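Afamin (Homo sapiens, PDB 6FAK) carries hydrophobic molecules in body fluids, keeping lipidated Wnt proteins soluble and active and binding vitamin E. Local coordinates at residues 213-216 with 217-221; 346-349 with 350-354; 411-414 with 415-419; 529-532 with 533-537. One frame throughout, in Å; residues are numbered along the deposited sequence. Where two conformers were deposited one is given.

Interaction 1 of 4, residues 213-216 with 217-221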
loop_
_atom_site.group_PDB
_atom_site.type_symbol
_atom_site.label_atom_id
_atom_site.label_comp_id
_atom_site.label_asym_id
_atom_site.label_seq_id
_atom_site.Cartn_x
_atom_site.Cartn_y
_atom_site.Cartn_z
ATOM N N VAL A 213 5.400 -17.698 4.800
ATOM C CA VAL A 213 4.565 -17.648 3.644
ATOM C C VAL A 213 4.997 -16.400 2.917
ATOM O O VAL A 213 5.127 -16.373 1.689
ATOM C CB VAL A 213 3.093 -17.503 4.095
ATOM C CG1 VAL A 213 2.219 -17.035 2.960
ATOM C CG2 VAL A 213 2.615 -18.794 4.783
ATOM N N VAL A 214 5.230 -15.348 3.682
ATOM C CA VAL A 214 5.473 -14.068 3.089
ATOM C C VAL A 214 6.804 -13.899 2.431
ATOM O O VAL A 214 6.823 -13.221 1.436
ATOM C CB VAL A 214 5.049 -12.916 4.070
ATOM C CG1 VAL A 214 5.398 -11.531 3.547
ATOM C CG2 VAL A 214 3.551 -13.003 4.301
ATOM N N HIS A 215 7.893 -14.547 2.881
ATOM C CA HIS A 215 9.212 -14.361 2.226
ATOM C C HIS A 215 9.326 -15.004 0.811
ATOM O O HIS A 215 10.293 -14.750 0.057
ATOM C CB HIS A 215 10.350 -14.851 3.116
ATOM C CG HIS A 215 10.639 -16.311 2.989
ATOM N ND1 HIS A 215 9.828 -17.280 3.545
ATOM C CD2 HIS A 215 11.651 -16.975 2.380
ATOM C CE1 HIS A 215 10.303 -18.477 3.250
ATOM N NE2 HIS A 215 11.423 -18.323 2.570
ATOM N N PHE A 216 8.325 -15.786 0.428
ATOM C CA PHE A 216 8.147 -16.132 -0.984
ATOM C C PHE A 216 7.911 -14.922 -1.907
ATOM O O PHE A 216 8.389 -14.895 -3.059
ATOM C CB PHE A 216 7.138 -17.268 -1.157
ATOM C CG PHE A 216 7.733 -18.600 -0.828
ATOM C CD1 PHE A 216 7.974 -18.973 0.508
ATOM C CD2 PHE A 216 8.165 -19.448 -1.822
ATOM C CE1 PHE A 216 8.564 -20.204 0.822
ATOM C CE2 PHE A 216 8.776 -20.669 -1.515
ATOM C CZ PHE A 216 8.997 -21.046 -0.214
ATOM N N ILE A 217 7.268 -13.900 -1.350
ATOM C CA ILE A 217 7.115 -12.635 -2.040
ATOM C C ILE A 217 8.474 -12.044 -2.401
ATOM O O ILE A 217 8.635 -11.579 -3.498
ATOM C CB ILE A 217 6.334 -11.575 -1.203
ATOM C CG1 ILE A 217 4.897 -12.001 -1.026
ATOM C CG2 ILE A 217 6.380 -10.181 -1.867
ATOM C CD1 ILE A 217 4.136 -11.074 -0.094
ATOM N N TYR A 218 9.428 -12.048 -1.467
ATOM C CA TYR A 218 10.722 -11.424 -1.685
ATOM C C TYR A 218 11.558 -12.272 -2.638
ATOM O O TYR A 218 12.357 -11.751 -3.437
ATOM C CB TYR A 218 11.496 -11.144 -0.355
ATOM C CG TYR A 218 10.680 -10.781 0.895
ATOM C CD1 TYR A 218 9.729 -9.748 0.867
ATOM C CD2 TYR A 218 10.919 -11.415 2.125
ATOM C CE1 TYR A 218 8.983 -9.427 2.018
ATOM C CE2 TYR A 218 10.219 -11.069 3.280
ATOM C CZ TYR A 218 9.232 -10.085 3.228
ATOM O OH TYR A 218 8.493 -9.793 4.372
ATOM N N ILE A 219 11.422 -13.591 -2.556
ATOM C CA ILE A 219 12.136 -14.453 -3.509
ATOM C C ILE A 219 11.645 -14.123 -4.895
ATOM O O ILE A 219 12.452 -13.952 -5.839
ATOM C CB ILE A 219 11.958 -15.968 -3.231
ATOM C CG1 ILE A 219 12.604 -16.386 -1.900
ATOM C CG2 ILE A 219 12.566 -16.787 -4.391
ATOM C CD1 ILE A 219 12.073 -17.702 -1.336
ATOM N N ALA A 220 10.322 -14.025 -5.045
ATOM C CA ALA A 220 9.775 -13.784 -6.385
ATOM C C ALA A 220 10.210 -12.428 -6.937
ATOM O O ALA A 220 10.644 -12.383 -8.046
ATOM C CB ALA A 220 8.261 -13.923 -6.426
ATOM N N ILE A 221 10.124 -11.346 -6.139
ATOM C CA ILE A 221 10.468 -9.991 -6.592
ATOM C C ILE A 221 11.964 -9.855 -6.884
ATOM O O ILE A 221 12.364 -9.285 -7.924
ATOM C CB ILE A 221 10.098 -8.910 -5.543
ATOM C CG1 ILE A 221 8.577 -8.754 -5.433
ATOM C CG2 ILE A 221 10.701 -7.532 -5.905
ATOM C CD1 ILE A 221 8.140 -7.994 -4.181
#

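Interaction 2 of 4, residues 346-349 with 350-354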
loop_
_atom_site.group_PDB
_atom_site.type_symbol
_atom_site.label_atom_id
_atom_site.label_comp_id
_atom_site.label_asym_id
_atom_site.label_seq_id
_atom_site.Cartn_x
_atom_site.Cartn_y
_atom_site.Cartn_z
ATOM N N ILE A 346 3.570 -10.764 -9.382
ATOM C CA ILE A 346 3.957 -11.431 -8.161
ATOM C C ILE A 346 2.857 -12.375 -7.661
ATOM O O ILE A 346 3.175 -13.512 -7.357
ATOM C CB ILE A 346 4.467 -10.443 -7.077
ATOM C CG1 ILE A 346 5.612 -9.545 -7.607
ATOM C CG2 ILE A 346 4.940 -11.191 -5.849
ATOM C CD1 ILE A 346 6.821 -10.262 -8.191
ATOM N N PRO A 347 1.569 -11.942 -7.617
ATOM C CA PRO A 347 0.491 -12.874 -7.223
ATOM C C PRO A 347 0.354 -14.118 -8.149
ATOM O O PRO A 347 0.149 -15.226 -7.663
ATOM C CB PRO A 347 -0.782 -11.994 -7.250
ATOM C CG PRO A 347 -0.316 -10.616 -7.157
ATOM C CD PRO A 347 1.097 -10.548 -7.682
ATOM N N GLU A 348 0.572 -13.918 -9.471
ATOM C CA GLU A 348 0.549 -15.009 -10.421
ATOM C C GLU A 348 1.689 -16.000 -10.108
ATOM O O GLU A 348 1.468 -17.168 -10.101
ATOM C CB GLU A 348 0.613 -14.551 -11.885
ATOM C CG GLU A 348 0.425 -15.743 -12.864
ATOM C CD GLU A 348 -0.968 -16.406 -12.767
ATOM O OE1 GLU A 348 -1.954 -15.729 -12.380
ATOM O OE2 GLU A 348 -1.097 -17.598 -13.136
ATOM N N LEU A 349 2.883 -15.506 -9.832
ATOM C CA LEU A 349 3.995 -16.407 -9.478
ATOM C C LEU A 349 3.689 -17.205 -8.209
ATOM O O LEU A 349 3.976 -18.356 -8.155
ATOM C CB LEU A 349 5.267 -15.639 -9.287
ATOM C CG LEU A 349 5.806 -14.999 -10.564
ATOM C CD1 LEU A 349 6.843 -13.966 -10.237
ATOM C CD2 LEU A 349 6.347 -16.046 -11.517
ATOM N N LEU A 350 3.100 -16.558 -7.202
ATOM C CA LEU A 350 2.761 -17.264 -5.974
ATOM C C LEU A 350 1.634 -18.261 -6.159
ATOM O O LEU A 350 1.650 -19.279 -5.501
ATOM C CB LEU A 350 2.402 -16.282 -4.848
ATOM C CG LEU A 350 3.542 -15.274 -4.612
ATOM C CD1 LEU A 350 3.057 -14.236 -3.602
ATOM C CD2 LEU A 350 4.810 -15.941 -4.166
ATOM N N ARG A 351 0.644 -17.975 -7.037
ATOM C CA ARG A 351 -0.342 -18.963 -7.387
ATOM C C ARG A 351 0.313 -20.230 -8.031
ATOM O O ARG A 351 -0.039 -21.361 -7.681
ATOM C CB ARG A 351 -1.451 -18.379 -8.302
ATOM C CG ARG A 351 -2.360 -17.395 -7.559
ATOM C CD ARG A 351 -3.520 -17.012 -8.442
ATOM N NE ARG A 351 -3.140 -16.053 -9.465
ATOM C CZ ARG A 351 -3.168 -14.728 -9.378
ATOM N NH1 ARG A 351 -3.447 -14.125 -8.236
ATOM N NH2 ARG A 351 -2.861 -13.997 -10.431
ATOM N N ILE A 352 1.258 -19.992 -8.928
ATOM C CA ILE A 352 2.009 -21.051 -9.577
ATOM C C ILE A 352 2.790 -21.900 -8.560
ATOM O O ILE A 352 2.783 -23.143 -8.640
ATOM C CB ILE A 352 2.881 -20.487 -10.755
ATOM C CG1 ILE A 352 1.908 -20.099 -11.877
ATOM C CG2 ILE A 352 3.922 -21.509 -11.241
ATOM C CD1 ILE A 352 2.512 -19.225 -12.932
ATOM N N VAL A 353 3.402 -21.249 -7.582
ATOM C CA VAL A 353 4.127 -21.982 -6.550
ATOM C C VAL A 353 3.159 -22.891 -5.781
ATOM O O VAL A 353 3.475 -24.080 -5.546
ATOM C CB VAL A 353 4.908 -21.065 -5.595
ATOM C CG1 VAL A 353 5.546 -21.888 -4.484
ATOM C CG2 VAL A 353 5.996 -20.255 -6.322
ATOM N N GLN A 354 1.987 -22.370 -5.418
ATOM C CA GLN A 354 1.007 -23.169 -4.692
ATOM C C GLN A 354 0.478 -24.344 -5.489
ATOM O O GLN A 354 0.279 -25.457 -4.951
ATOM C CB GLN A 354 -0.173 -22.287 -4.264
ATOM C CG GLN A 354 -1.203 -23.000 -3.409
ATOM C CD GLN A 354 -0.594 -23.439 -2.083
ATOM O OE1 GLN A 354 -0.006 -22.611 -1.369
ATOM N NE2 GLN A 354 -0.673 -24.738 -1.778
#

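Interaction 3 of 4, residues 411-414 with 415-419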
loop_
_atom_site.group_PDB
_atom_site.type_symbol
_atom_site.label_atom_id
_atom_site.label_comp_id
_atom_site.label_asym_id
_atom_site.label_seq_id
_atom_site.Cartn_x
_atom_site.Cartn_y
_atom_site.Cartn_z
ATOM N N LEU A 411 -17.232 0.815 -8.180
ATOM C CA LEU A 411 -17.903 1.373 -7.019
ATOM C C LEU A 411 -19.203 0.648 -6.748
ATOM O O LEU A 411 -19.506 0.332 -5.604
ATOM C CB LEU A 411 -18.107 2.898 -7.203
ATOM C CG LEU A 411 -16.825 3.711 -7.150
ATOM C CD1 LEU A 411 -17.206 5.151 -7.449
ATOM C CD2 LEU A 411 -16.128 3.662 -5.797
ATOM N N ILE A 412 -19.990 0.379 -7.777
ATOM C CA ILE A 412 -21.222 -0.413 -7.609
ATOM C C ILE A 412 -20.909 -1.834 -7.037
ATOM O O ILE A 412 -21.482 -2.265 -6.012
ATOM C CB ILE A 412 -22.029 -0.523 -8.956
ATOM C CG1 ILE A 412 -22.608 0.847 -9.339
ATOM C CG2 ILE A 412 -23.169 -1.539 -8.799
ATOM C CD1 ILE A 412 -23.205 0.951 -10.740
ATOM N N ARG A 413 -19.975 -2.519 -7.670
ATOM C CA ARG A 413 -19.610 -3.898 -7.294
ATOM C C ARG A 413 -19.043 -3.962 -5.891
ATOM O O ARG A 413 -19.481 -4.798 -5.114
ATOM C CB ARG A 413 -18.612 -4.511 -8.288
ATOM C CG ARG A 413 -19.320 -5.149 -9.490
ATOM C CD ARG A 413 -19.877 -6.564 -9.172
ATOM N NE ARG A 413 -21.306 -6.539 -8.811
ATOM C CZ ARG A 413 -21.932 -7.402 -8.004
ATOM N NH1 ARG A 413 -21.272 -8.425 -7.451
ATOM N NH2 ARG A 413 -23.215 -7.252 -7.757
ATOM N N LEU A 414 -18.094 -3.086 -5.583
ATOM C CA LEU A 414 -17.476 -3.067 -4.289
ATOM C C LEU A 414 -18.502 -2.786 -3.176
ATOM O O LEU A 414 -18.441 -3.379 -2.095
ATOM C CB LEU A 414 -16.342 -2.038 -4.200
ATOM C CG LEU A 414 -14.979 -2.332 -4.846
ATOM C CD1 LEU A 414 -14.199 -1.006 -5.037
ATOM C CD2 LEU A 414 -14.199 -3.265 -3.934
ATOM N N THR A 415 -19.376 -1.808 -3.413
ATOM C CA THR A 415 -20.403 -1.433 -2.417
ATOM C C THR A 415 -21.405 -2.587 -2.195
ATOM O O THR A 415 -21.783 -2.861 -1.069
ATOM C CB THR A 415 -21.096 -0.110 -2.794
ATOM O OG1 THR A 415 -20.104 0.917 -2.964
ATOM C CG2 THR A 415 -22.004 0.331 -1.736
ATOM N N LYS A 416 -21.795 -3.282 -3.253
ATOM C CA LYS A 416 -22.624 -4.488 -3.114
ATOM C C LYS A 416 -22.017 -5.582 -2.219
ATOM O O LYS A 416 -22.732 -6.251 -1.406
ATOM C CB LYS A 416 -22.931 -5.107 -4.495
ATOM C CG LYS A 416 -23.892 -4.325 -5.353
ATOM C CD LYS A 416 -25.326 -4.451 -4.887
ATOM C CE LYS A 416 -26.332 -3.937 -5.928
ATOM N NZ LYS A 416 -26.604 -4.798 -7.125
ATOM N N ILE A 417 -20.733 -5.830 -2.416
ATOM C CA ILE A 417 -20.065 -6.908 -1.771
ATOM C C ILE A 417 -19.617 -6.561 -0.346
ATOM O O ILE A 417 -19.503 -7.455 0.474
ATOM C CB ILE A 417 -18.873 -7.537 -2.596
ATOM C CG1 ILE A 417 -17.702 -6.615 -2.671
ATOM C CG2 ILE A 417 -19.302 -8.010 -3.995
ATOM C CD1 ILE A 417 -16.467 -7.288 -3.198
ATOM N N ALA A 418 -19.310 -5.292 -0.094
ATOM C CA ALA A 418 -18.765 -4.799 1.201
ATOM C C ALA A 418 -19.468 -3.519 1.664
ATOM O O ALA A 418 -18.815 -2.508 1.891
ATOM C CB ALA A 418 -17.243 -4.585 1.106
ATOM N N PRO A 419 -20.806 -3.561 1.740
ATOM C CA PRO A 419 -21.577 -2.348 2.038
ATOM C C PRO A 419 -21.357 -1.830 3.462
ATOM O O PRO A 419 -21.691 -0.667 3.699
ATOM C CB PRO A 419 -23.031 -2.774 1.822
ATOM C CG PRO A 419 -23.017 -4.241 2.128
ATOM C CD PRO A 419 -21.709 -4.714 1.566
#

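Interaction 4 of 4, residues 529-532 with 533-537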
loop_
_atom_site.group_PDB
_atom_site.type_symbol
_atom_site.label_atom_id
_atom_site.label_comp_id
_atom_site.label_asym_id
_atom_site.label_seq_id
_atom_site.Cartn_x
_atom_site.Cartn_y
_atom_site.Cartn_z
ATOM N N PHE A 529 -21.666 10.074 -3.927
ATOM C CA PHE A 529 -23.089 9.961 -4.321
ATOM C C PHE A 529 -23.450 8.551 -4.787
ATOM O O PHE A 529 -24.453 7.949 -4.323
ATOM C CB PHE A 529 -23.443 11.049 -5.377
ATOM C CG PHE A 529 -24.821 10.920 -5.937
ATOM C CD1 PHE A 529 -25.068 10.112 -7.049
ATOM C CD2 PHE A 529 -25.866 11.610 -5.369
ATOM C CE1 PHE A 529 -26.349 9.951 -7.558
ATOM C CE2 PHE A 529 -27.172 11.446 -5.860
ATOM C CZ PHE A 529 -27.406 10.603 -6.970
ATOM N N LEU A 530 -22.635 8.022 -5.700
ATOM C CA LEU A 530 -22.889 6.691 -6.251
ATOM C C LEU A 530 -22.858 5.596 -5.184
ATOM O O LEU A 530 -23.747 4.735 -5.158
ATOM C CB LEU A 530 -21.946 6.357 -7.367
ATOM C CG LEU A 530 -22.150 4.982 -7.994
ATOM C CD1 LEU A 530 -23.541 4.666 -8.521
ATOM C CD2 LEU A 530 -21.174 4.857 -9.138
ATOM N N VAL A 531 -21.855 5.665 -4.301
ATOM C CA VAL A 531 -21.724 4.713 -3.247
ATOM C C VAL A 531 -22.930 4.781 -2.309
ATOM O O VAL A 531 -23.528 3.734 -2.009
ATOM C CB VAL A 531 -20.370 4.824 -2.517
ATOM C CG1 VAL A 531 -20.322 4.001 -1.233
ATOM C CG2 VAL A 531 -19.265 4.373 -3.454
ATOM N N ASN A 532 -23.268 5.970 -1.849
ATOM C CA ASN A 532 -24.465 6.149 -0.990
ATOM C C ASN A 532 -25.760 5.663 -1.664
ATOM O O ASN A 532 -26.604 5.007 -1.043
ATOM C CB ASN A 532 -24.587 7.596 -0.485
ATOM C CG ASN A 532 -23.474 7.968 0.476
ATOM O OD1 ASN A 532 -23.055 7.132 1.292
ATOM N ND2 ASN A 532 -23.009 9.206 0.416
ATOM N N LEU A 533 -25.885 5.921 -2.959
ATOM C CA LEU A 533 -27.023 5.431 -3.729
ATOM C C LEU A 533 -27.137 3.901 -3.738
ATOM O O LEU A 533 -28.278 3.340 -3.577
ATOM C CB LEU A 533 -26.959 5.952 -5.164
ATOM C CG LEU A 533 -28.193 5.694 -6.003
ATOM C CD1 LEU A 533 -29.407 6.457 -5.474
ATOM C CD2 LEU A 533 -27.862 6.070 -7.446
ATOM N N VAL A 534 -25.982 3.240 -3.905
ATOM C CA VAL A 534 -25.909 1.795 -3.952
ATOM C C VAL A 534 -26.265 1.228 -2.574
ATOM O O VAL A 534 -26.956 0.221 -2.509
ATOM C CB VAL A 534 -24.554 1.228 -4.448
ATOM C CG1 VAL A 534 -24.555 -0.265 -4.398
ATOM C CG2 VAL A 534 -24.299 1.597 -5.911
ATOM N N LYS A 535 -25.798 1.860 -1.494
ATOM C CA LYS A 535 -26.184 1.430 -0.122
ATOM C C LYS A 535 -27.681 1.582 0.031
ATOM O O LYS A 535 -28.385 0.649 0.476
ATOM C CB LYS A 535 -25.475 2.259 0.941
ATOM C CG LYS A 535 -24.008 1.915 1.097
ATOM C CD LYS A 535 -23.313 2.774 2.107
ATOM C CE LYS A 535 -21.891 2.322 2.269
ATOM N NZ LYS A 535 -21.193 3.113 3.283
ATOM N N LEU A 536 -28.173 2.743 -0.356
ATOM C CA LEU A 536 -29.609 3.033 -0.195
ATOM C C LEU A 536 -30.507 2.023 -0.971
ATOM O O LEU A 536 -31.474 1.488 -0.420
ATOM C CB LEU A 536 -29.912 4.456 -0.578
ATOM C CG LEU A 536 -31.442 4.759 -0.567
ATOM C CD1 LEU A 536 -32.057 4.651 0.813
ATOM C CD2 LEU A 536 -31.667 6.127 -1.183
ATOM N N LYS A 537 -30.120 1.731 -2.199
ATOM C CA LYS A 537 -30.860 0.896 -3.131
ATOM C C LYS A 537 -30.128 -0.429 -3.426
ATOM O O LYS A 537 -30.098 -0.890 -4.576
ATOM C CB LYS A 537 -31.042 1.694 -4.420
ATOM C CG LYS A 537 -31.771 3.017 -4.264
ATOM C CD LYS A 537 -33.191 2.784 -3.800
ATOM C CE LYS A 537 -34.122 3.910 -4.270
ATOM N NZ LYS A 537 -35.247 4.064 -3.320
#

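Interaction 1 of 4, residues 213-216 with 217-221
Val214 meets both Ile217 and Tyr218 through one methyl group, CG1. That methyl stands anti to the backbone N (chi1 175°). Val214 CG1 lies 3.6 Å from Tyr218 OH and 3.9 Å from Ile217 CD1. The side chains of Val214 and Ile217 lie alongside one another. The Tyr218 ring leans back over the backbone of the preceding turn. Tyr218 CD2 comes within 3.4 Å of His215 CA, and the carbonyl oxygen of Val214 sits over the centre of one ring face. The rings of Tyr218 and Tyr245 also meet, with nearly parallel planes. Residues 213-221 lead from helix 211-214 into helix 216-225 in the second albumin domain, within the region that forms the binding pocket for hydrophobic ligands. His215 was modelled in two conformers. In the one described, CG lies between the backbone N and the carbonyl carbon (chi1 86°), and ND1 is hydrogen-bonded to Thr211 O. The imidazole of this conformer lies beside Ile219, with His215 CD2 3.8 Å from Ile219 CD1, and Phe216 CD1 lies over one of its faces. Ile219 CD1 also stands over the centre of the Phe216 ring, 4.3 Å above its plane. Ile217 N donates to Val214 O at 2.9 Å, an i to i+3 bond. Ile219 N bonds to His215 O at 3.1 Å, and Ala220 N to Phe216 O, both i to i+4.

Interaction 2 of 4, residues 346-349 with 350-354
Leu350 follows Ile346 by one helical turn, and Leu350 CD1 lies 4.2 Å from Ile346 CG2. Its backbone N donates to Ile346 O. Arg351 comes next and carries the main polar contact. Its chain bends at chi3 (-77°), which swings the guanidinium back along the helix. Arg351 NH2 and Arg351 NE approach side-on and both bond to one oxygen, Glu348 OE1, at 2.8 and 3.2 Å respectively. This oxygen lies in the guanidinium plane, while the carboxylate plane is turned 65° from it. Pro347 O lies over one guanidinium face, toward its rim, and Arg351 NH1 lies 3.6 Å from Pro347 CB. Glu348 OE1 also bonds to Ser387 OG, and Arg351 NH2 has a second salt bridge, to Asp451. A leucine in place of Arg351 would probably leave Glu348 and Asp451 without this positive mate. Ile352 CD1 packs 4.1 Å from Glu348 CG. Val353 CG2 lies 3.3 Å from Leu349 O, which accepts the bond from Val353 N. The salt bridge joins residues one turn apart in helix 346-363, an i to i+3 pair. The helix start contributes Ile346, Pro347 and Leu350 to a pocket holding a polyether, probably from the crystallisation liquor.

Interaction 3 of 4, residues 411-414 with 415-419
Leu411 O accepts two hydrogen bonds from Thr415, one from OG1 at 2.8 Å and one from the backbone N at 3.1 Å. The two donors reach it from opposite faces of the carbonyl plane. Thr415 OG1 stands beside its own backbone N (chi1 -55°), which turns the hydroxyl back toward the preceding turn. A valine in place of Thr415 would probably cost Leu411 O its second donor and leave a methyl facing that carbonyl. Lys416 N bonds to Ile412 O, and Ile417 N to Arg413 O. Ala418 N closes the last turn on Leu414 O at 2.9 Å, and Ala418 is the first residue to leave helical geometry.

Around this backbone frame, Arg413 bends at chi2 and chi3. One face of its guanidinium comes over Lys416 CB, and Arg413 NH2 lies 3.8 Å from Lys416 CG. Arg413 NH1 lies 4.0 Å from Ile417 CG2. The methyl group CG2 of Thr415 packs on helix 521-536, and Leu414 packs on helix 423-440.

Arg413 NH2 and Lys416 NZ are 4.2 Å apart. Both residues form salt bridges to Asp542, at the start of helix 542-560, and Lys416 NZ also bonds to Leu540 O. The shared carboxylate is likely to offset the two positive charges, tying the end of helix 376-417 to helix 542-560 in the third albumin domain.

Interaction 4 of 4, residues 529-532 with 533-537
Phe529 and Leu533 make an apolar contact one turn apart in the helix, with Phe529 CE1 4.2 Å from Leu533 CD2. With CG opposite the backbone N in both residues (chi1 174° in Phe529), ring and leucine branch extend together on the same side of the helix. Leu530 CD1 meets Val534 CG2 at 4.1 Å, and here the side chains cross at a slant. Val531 CG1 lies 4.2 Å from Lys535 CE, against the aliphatic part of the lysine.

Backbone hydrogen bonds make the frame. Leu533 N donates to Phe529 O at 2.8 Å, and Val534 N to Leu530 O at 3.0 Å. Lys535 N bonds to Val531 O. Leu536 N reaches Asn532 O at 2.8 Å.

The polar side chains find their partners outside this helix. Beyond CG the chain of Lys535 is fully extended, and this carries NZ to Leu421 O and Thr423 OG1. Asn532 OD1 also bonds to Thr423 OG1. Both residues thereby meet the start of helix 423-440.

The Phe529 ring stacks edge-to-face with Phe552. Leu530 and Val534 face helix 542-560 as well, and Leu530 also touches Tyr408 of helix 376-417. Successive i to i+4 pairs thus present apolar surfaces to several neighbours, as expected of a buried helix in the all-helical third domain of the albumin fold.

In the fold
The four contacts form two pairs. Interactions 1 and 2 bring helix 216-225 against helix 346-363 in the second albumin domain, with Ile221 CG1 3.6 Å from Ile346 CD1. Interactions 3 and 4 bring helix 376-417 against helix 521-536 in the third, where Thr415 OG1 is 3.5 Å from Val531 CG1. Burial differs. All eight touching residues of interaction 4 are buried and seven of eight in interaction 3, against five of eight in interactions 1 and 2. Interaction 1 is mainly aromatic and apolar, with one histidine bonded to the backbone. Interaction 2 adds a salt bridge whose two ends also have partners beyond the helix. Interaction 3 turns its charges to an outside aspartate, and interaction 4 relies mainly on apolar side chains.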